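Local coordinates for protein GlcNAc-alpha-1,4-Gal-releasing endo-beta-galactosidase (Clostridium perfringens, PDB 1UPS) that binds calcium and probably hydrolyses internal beta-galactosidic linkages of glycans, releasing the disaccharide GlcNAc-alpha-1,4-Gal, at residues 68-80 with 263-275. Residues are numbered along the deposited sequence; the frame is centred on the assembly and turned at random.
Sequences RFENGSLVEYITE and DVWPKEWAIDYMR. With CA (calcium ion), chain C.
A calcium site closes one end of an antiparallel strand pair in the glycoside hydrolase family 16 domain, where G72 O, D272 O and D272 OD2 each bind calcium at 2.4 Å. G72, at positive phi in the type I' turn E70–S73, presents its carbonyl without a side chain near the ion; D272, its CG anti to the backbone N (chi1 179°), chelates with carbonyl and carboxylate. The backbone carbonyl of E37 and two waters complete the ligands, and R134 pairs with D272 OD1. Along the strands, L74 and I271 exchange two backbone bonds, as do I78 and K267. Between them a water bridges L74 O, E76 N and W269 O. On the inward face, buried W269 NE1 donates a hydrogen bond to E76 OE2 (3.0 Å), meeting the carboxylate on its anti side, while L74 and I271 meet through methyls. On the other face, R68 grips E268 end-on, NH2 to OE2 at 2.9 Å, and E70 side-on; V75 CG1 lies over one face of the R68 guanidinium. Past the strand end, E80 CA sits over one face of the W265 six-membered ring, 3.5 Å from its centroid, a CH-pi contact; K267 CE lies against the opposite face, toward the rim. Such pairing is typical of the concanavalin-like beta-sandwich, with calcium bound where these strands meet E37.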
loop_
_atom_site.group_PDB
_atom_site.type_symbol
_atom_site.label_atom_id
_atom_site.label_comp_id
_atom_site.label_asym_id
_atom_site.label_seq_id
_atom_site.Cartn_x
_atom_site.Cartn_y
_atom_site.Cartn_z
ATOM N N ARG A 68 -19.034 19.048 0.645
ATOM C CA ARG A 68 -18.820 20.498 0.660
ATOM C C ARG A 68 -17.313 20.721 0.665
ATOM O O ARG A 68 -16.531 19.759 0.732
ATOM C CB ARG A 68 -19.473 21.169 1.882
ATOM C CG ARG A 68 -18.963 20.732 3.257
ATOM C CD ARG A 68 -19.828 21.199 4.464
ATOM N NE ARG A 68 -19.132 20.993 5.737
ATOM C CZ ARG A 68 -19.262 19.935 6.534
ATOM N NH1 ARG A 68 -18.551 19.861 7.653
ATOM N NH2 ARG A 68 -20.088 18.941 6.232
ATOM N N PHE A 69 -16.914 21.981 0.561
ATOM C CA PHE A 69 -15.510 22.347 0.727
ATOM C C PHE A 69 -15.422 23.219 1.958
ATOM O O PHE A 69 -16.231 24.135 2.111
ATOM C CB PHE A 69 -15.007 23.087 -0.514
ATOM C CG PHE A 69 -14.936 22.202 -1.730
ATOM C CD1 PHE A 69 -13.752 21.535 -2.052
ATOM C CD2 PHE A 69 -16.066 22.009 -2.532
ATOM C CE1 PHE A 69 -13.686 20.672 -3.166
ATOM C CE2 PHE A 69 -16.012 21.156 -3.645
ATOM C CZ PHE A 69 -14.817 20.500 -3.958
ATOM N N GLU A 70 -14.488 22.903 2.852
ATOM C CA GLU A 70 -14.367 23.611 4.139
ATOM C C GLU A 70 -12.887 23.740 4.492
ATOM O O GLU A 70 -12.160 22.737 4.513
ATOM C CB GLU A 70 -15.177 22.889 5.245
ATOM C CG GLU A 70 -15.088 23.500 6.653
ATOM C CD GLU A 70 -16.029 22.844 7.676
ATOM O OE1 GLU A 70 -15.896 23.121 8.916
ATOM O OE2 GLU A 70 -16.937 22.088 7.258
ATOM N N ASN A 71 -12.435 24.979 4.720
ATOM C CA ASN A 71 -11.071 25.229 5.204
ATOM C C ASN A 71 -10.005 24.607 4.282
ATOM O O ASN A 71 -9.063 23.954 4.743
ATOM C CB ASN A 71 -10.956 24.699 6.646
ATOM C CG ASN A 71 -9.722 25.204 7.376
ATOM O OD1 ASN A 71 -9.415 26.404 7.382
ATOM N ND2 ASN A 71 -9.007 24.276 8.006
ATOM N N GLY A 72 -10.172 24.813 2.975
ATOM C CA GLY A 72 -9.254 24.289 1.972
ATOM C C GLY A 72 -9.304 22.781 1.709
ATOM O O GLY A 72 -8.397 22.256 1.056
ATOM N N SER A 73 -10.353 22.098 2.181
ATOM C CA SER A 73 -10.462 20.636 2.013
ATOM C C SER A 73 -11.759 20.236 1.349
ATOM O O SER A 73 -12.792 20.904 1.520
ATOM C CB SER A 73 -10.387 19.936 3.380
ATOM O OG SER A 73 -9.079 20.041 3.926
ATOM N N LEU A 74 -11.720 19.146 0.590
ATOM C CA LEU A 74 -12.963 18.462 0.234
ATOM C C LEU A 74 -13.469 17.705 1.470
ATOM O O LEU A 74 -12.735 16.894 2.069
ATOM C CB LEU A 74 -12.715 17.476 -0.919
ATOM C CG LEU A 74 -13.849 16.490 -1.248
ATOM C CD1 LEU A 74 -15.016 17.235 -1.885
ATOM C CD2 LEU A 74 -13.300 15.390 -2.185
ATOM N N VAL A 75 -14.721 17.968 1.837
ATOM C CA VAL A 75 -15.389 17.259 2.925
ATOM C C VAL A 75 -16.558 16.444 2.347
ATOM O O VAL A 75 -17.669 16.962 2.145
ATOM C CB VAL A 75 -15.870 18.229 4.048
ATOM C CG1 VAL A 75 -16.628 17.478 5.171
ATOM C CG2 VAL A 75 -14.695 19.023 4.609
ATOM N N GLU A 76 -16.285 15.169 2.067
ATOM C CA GLU A 76 -17.345 14.224 1.681
ATOM C C GLU A 76 -18.110 13.845 2.930
ATOM O O GLU A 76 -17.496 13.595 3.956
ATOM C CB GLU A 76 -16.700 12.958 1.106
ATOM C CG GLU A 76 -15.956 13.233 -0.188
ATOM C CD GLU A 76 -15.380 11.961 -0.803
ATOM O OE1 GLU A 76 -15.385 11.846 -2.055
ATOM O OE2 GLU A 76 -14.918 11.092 -0.035
ATOM N N TYR A 77 -19.438 13.779 2.849
ATOM C CA TYR A 77 -20.231 13.436 4.019
ATOM C C TYR A 77 -21.459 12.616 3.666
ATOM O O TYR A 77 -21.966 12.680 2.535
ATOM C CB TYR A 77 -20.622 14.691 4.827
ATOM C CG TYR A 77 -21.502 15.726 4.132
ATOM C CD1 TYR A 77 -20.948 16.828 3.467
ATOM C CD2 TYR A 77 -22.899 15.625 4.182
ATOM C CE1 TYR A 77 -21.784 17.816 2.860
ATOM C CE2 TYR A 77 -23.726 16.590 3.575
ATOM C CZ TYR A 77 -23.168 17.675 2.927
ATOM O OH TYR A 77 -24.005 18.610 2.337
ATOM N N ILE A 78 -21.905 11.843 4.648
ATOM C CA ILE A 78 -23.157 11.104 4.562
ATOM C C ILE A 78 -24.093 11.668 5.624
ATOM O O ILE A 78 -23.741 11.701 6.807
ATOM C CB ILE A 78 -22.932 9.615 4.862
ATOM C CG1 ILE A 78 -21.839 9.038 3.942
ATOM C CG2 ILE A 78 -24.279 8.837 4.724
ATOM C CD1 ILE A 78 -21.382 7.585 4.341
ATOM N N THR A 79 -25.287 12.089 5.217
ATOM C CA THR A 79 -26.269 12.553 6.196
ATOM C C THR A 79 -27.072 11.406 6.787
ATOM O O THR A 79 -27.156 10.314 6.192
ATOM C CB THR A 79 -27.249 13.557 5.595
ATOM O OG1 THR A 79 -27.922 12.950 4.483
ATOM C CG2 THR A 79 -26.496 14.761 4.989
ATOM N N GLU A 80 -27.694 11.687 7.933
ATOM C CA GLU A 80 -28.511 10.698 8.635
ATOM C C GLU A 80 -29.671 10.199 7.769
ATOM O O GLU A 80 -30.086 9.048 7.901
ATOM C CB GLU A 80 -29.046 11.279 9.946
ATOM C CG GLU A 80 -29.677 10.233 10.864
ATOM C CD GLU A 80 -30.071 10.779 12.234
ATOM O OE1 GLU A 80 -29.617 11.891 12.634
ATOM O OE2 GLU A 80 -30.845 10.078 12.925
ATOM N N ASP A 263 -24.667 6.958 16.251
ATOM C CA ASP A 263 -25.624 8.049 16.149
ATOM C C ASP A 263 -24.991 9.431 15.980
ATOM O O ASP A 263 -25.668 10.436 16.156
ATOM C CB ASP A 263 -26.603 8.002 17.334
ATOM C CG ASP A 263 -27.453 6.745 17.313
ATOM O OD1 ASP A 263 -27.684 6.140 18.391
ATOM O OD2 ASP A 263 -27.939 6.299 16.248
ATOM N N VAL A 264 -23.714 9.460 15.582
ATOM C CA VAL A 264 -23.007 10.718 15.321
ATOM C C VAL A 264 -23.007 11.053 13.837
ATOM O O VAL A 264 -22.480 10.291 13.007
ATOM C CB VAL A 264 -21.549 10.651 15.818
ATOM C CG1 VAL A 264 -20.844 12.011 15.594
ATOM C CG2 VAL A 264 -21.528 10.265 17.300
ATOM N N TRP A 265 -23.605 12.196 13.508
ATOM C CA TRP A 265 -23.765 12.600 12.105
ATOM C C TRP A 265 -23.281 14.033 11.867
ATOM O O TRP A 265 -23.285 14.865 12.808
ATOM C CB TRP A 265 -25.242 12.505 11.711
ATOM C CG TRP A 265 -25.764 11.087 11.721
ATOM C CD1 TRP A 265 -26.448 10.467 12.732
ATOM C CD2 TRP A 265 -25.657 10.127 10.665
ATOM N NE1 TRP A 265 -26.755 9.172 12.374
ATOM C CE2 TRP A 265 -26.301 8.945 11.100
ATOM C CE3 TRP A 265 -25.081 10.148 9.385
ATOM C CZ2 TRP A 265 -26.375 7.780 10.304
ATOM C CZ3 TRP A 265 -25.160 8.995 8.587
ATOM C CH2 TRP A 265 -25.811 7.828 9.055
ATOM N N PRO A 266 -22.899 14.363 10.634
ATOM C CA PRO A 266 -22.756 13.432 9.498
ATOM C C PRO A 266 -21.512 12.563 9.619
ATOM O O PRO A 266 -20.631 12.888 10.439
ATOM C CB PRO A 266 -22.527 14.380 8.310
ATOM C CG PRO A 266 -23.014 15.709 8.789
ATOM C CD PRO A 266 -22.637 15.758 10.244
ATOM N N LYS A 267 -21.426 11.502 8.816
ATOM C CA LYS A 267 -20.143 10.799 8.665
ATOM C C LYS A 267 -19.347 11.619 7.660
ATOM O O LYS A 267 -19.785 11.805 6.513
ATOM C CB LYS A 267 -20.317 9.357 8.166
ATOM C CG LYS A 267 -21.454 8.548 8.815
ATOM C CD LYS A 267 -21.327 8.479 10.350
ATOM C CE LYS A 267 -22.519 7.682 10.906
ATOM N NZ LYS A 267 -22.560 7.646 12.412
ATOM N N GLU A 268 -18.183 12.116 8.072
ATOM C CA GLU A 268 -17.429 12.976 7.184
ATOM C C GLU A 268 -15.939 12.895 7.428
ATOM O O GLU A 268 -15.499 12.639 8.553
ATOM C CB GLU A 268 -17.902 14.426 7.292
ATOM C CG GLU A 268 -17.894 15.040 8.683
ATOM C CD GLU A 268 -18.556 16.429 8.694
ATOM O OE1 GLU A 268 -18.100 17.317 9.430
ATOM O OE2 GLU A 268 -19.532 16.647 7.943
ATOM N N TRP A 269 -15.185 13.120 6.360
ATOM C CA TRP A 269 -13.735 13.315 6.449
ATOM C C TRP A 269 -13.288 14.441 5.551
ATOM O O TRP A 269 -14.087 14.979 4.771
ATOM C CB TRP A 269 -12.949 12.033 6.137
ATOM C CG TRP A 269 -12.985 11.489 4.700
ATOM C CD1 TRP A 269 -14.061 11.429 3.831
ATOM C CD2 TRP A 269 -11.895 10.881 4.015
ATOM N NE1 TRP A 269 -13.679 10.830 2.646
ATOM C CE2 TRP A 269 -12.357 10.479 2.737
ATOM C CE3 TRP A 269 -10.555 10.631 4.352
ATOM C CZ2 TRP A 269 -11.531 9.830 1.805
ATOM C CZ3 TRP A 269 -9.732 9.998 3.427
ATOM C CH2 TRP A 269 -10.225 9.598 2.170
ATOM N N ALA A 270 -12.012 14.816 5.661
ATOM C CA ALA A 270 -11.531 16.008 4.976
ATOM C C ALA A 270 -10.252 15.704 4.220
ATOM O O ALA A 270 -9.313 15.149 4.796
ATOM C CB ALA A 270 -11.292 17.159 5.984
ATOM N N ILE A 271 -10.230 16.036 2.931
ATOM C CA ILE A 271 -9.027 15.837 2.117
ATOM C C ILE A 271 -8.485 17.189 1.647
ATOM O O ILE A 271 -9.146 17.892 0.890
ATOM C CB ILE A 271 -9.326 14.931 0.906
ATOM C CG1 ILE A 271 -10.006 13.627 1.363
ATOM C CG2 ILE A 271 -8.035 14.601 0.135
ATOM C CD1 ILE A 271 -11.123 13.197 0.446
ATOM N N ASP A 272 -7.262 17.516 2.068
ATOM C CA ASP A 272 -6.646 18.813 1.761
ATOM C C ASP A 272 -6.210 18.896 0.299
ATOM O O ASP A 272 -6.412 19.924 -0.370
ATOM C CB ASP A 272 -5.466 19.056 2.721
ATOM C CG ASP A 272 -4.745 20.371 2.466
ATOM O OD1 ASP A 272 -3.555 20.445 2.856
ATOM O OD2 ASP A 272 -5.284 21.357 1.908
ATOM N N TYR A 273 -5.611 17.819 -0.205
ATOM C CA TYR A 273 -5.152 17.768 -1.586
ATOM C C TYR A 273 -4.903 16.335 -2.011
ATOM O O TYR A 273 -4.751 15.445 -1.161
ATOM C CB TYR A 273 -3.857 18.586 -1.810
ATOM C CG TYR A 273 -2.604 18.108 -1.062
ATOM C CD1 TYR A 273 -1.877 16.980 -1.494
ATOM C CD2 TYR A 273 -2.092 18.845 0.018
ATOM C CE1 TYR A 273 -0.736 16.554 -0.819
ATOM C CE2 TYR A 273 -0.928 18.436 0.685
ATOM C CZ TYR A 273 -0.259 17.309 0.261
ATOM O OH TYR A 273 0.876 16.921 0.927
ATOM N N MET A 274 -4.872 16.132 -3.327
ATOM C CA MET A 274 -4.353 14.915 -3.949
ATOM C C MET A 274 -3.346 15.338 -5.017
ATOM O O MET A 274 -3.631 16.223 -5.825
ATOM C CB MET A 274 -5.477 14.099 -4.606
ATOM C CG MET A 274 -4.955 12.862 -5.364
ATOM S SD MET A 274 -6.298 11.988 -6.209
ATOM C CE MET A 274 -5.381 11.078 -7.453
ATOM N N ARG A 275 -2.172 14.715 -5.011
ATOM C CA ARG A 275 -1.130 15.024 -5.984
ATOM C C ARG A 275 -0.540 13.726 -6.501
ATOM O O ARG A 275 -0.404 12.745 -5.754
ATOM C CB ARG A 275 -0.026 15.879 -5.334
ATOM C CG ARG A 275 -0.513 17.269 -4.886
ATOM C CD ARG A 275 0.559 18.123 -4.205
ATOM N NE ARG A 275 -0.032 19.280 -3.534
ATOM C CZ ARG A 275 0.500 19.889 -2.475
ATOM N NH1 ARG A 275 1.663 19.476 -1.964
ATOM N NH2 ARG A 275 -0.123 20.936 -1.931
HETATM CA CA CA C . -6.298 22.273 -0.040
HETATM O O HOH W 1 -7.245 22.014 4.333
HETATM O O HOH W 2 -13.626 14.158 2.060
HETATM O O HOH W 3 -5.515 24.085 1.467
HETATM O O HOH W 4 -4.040 22.429 -0.776
#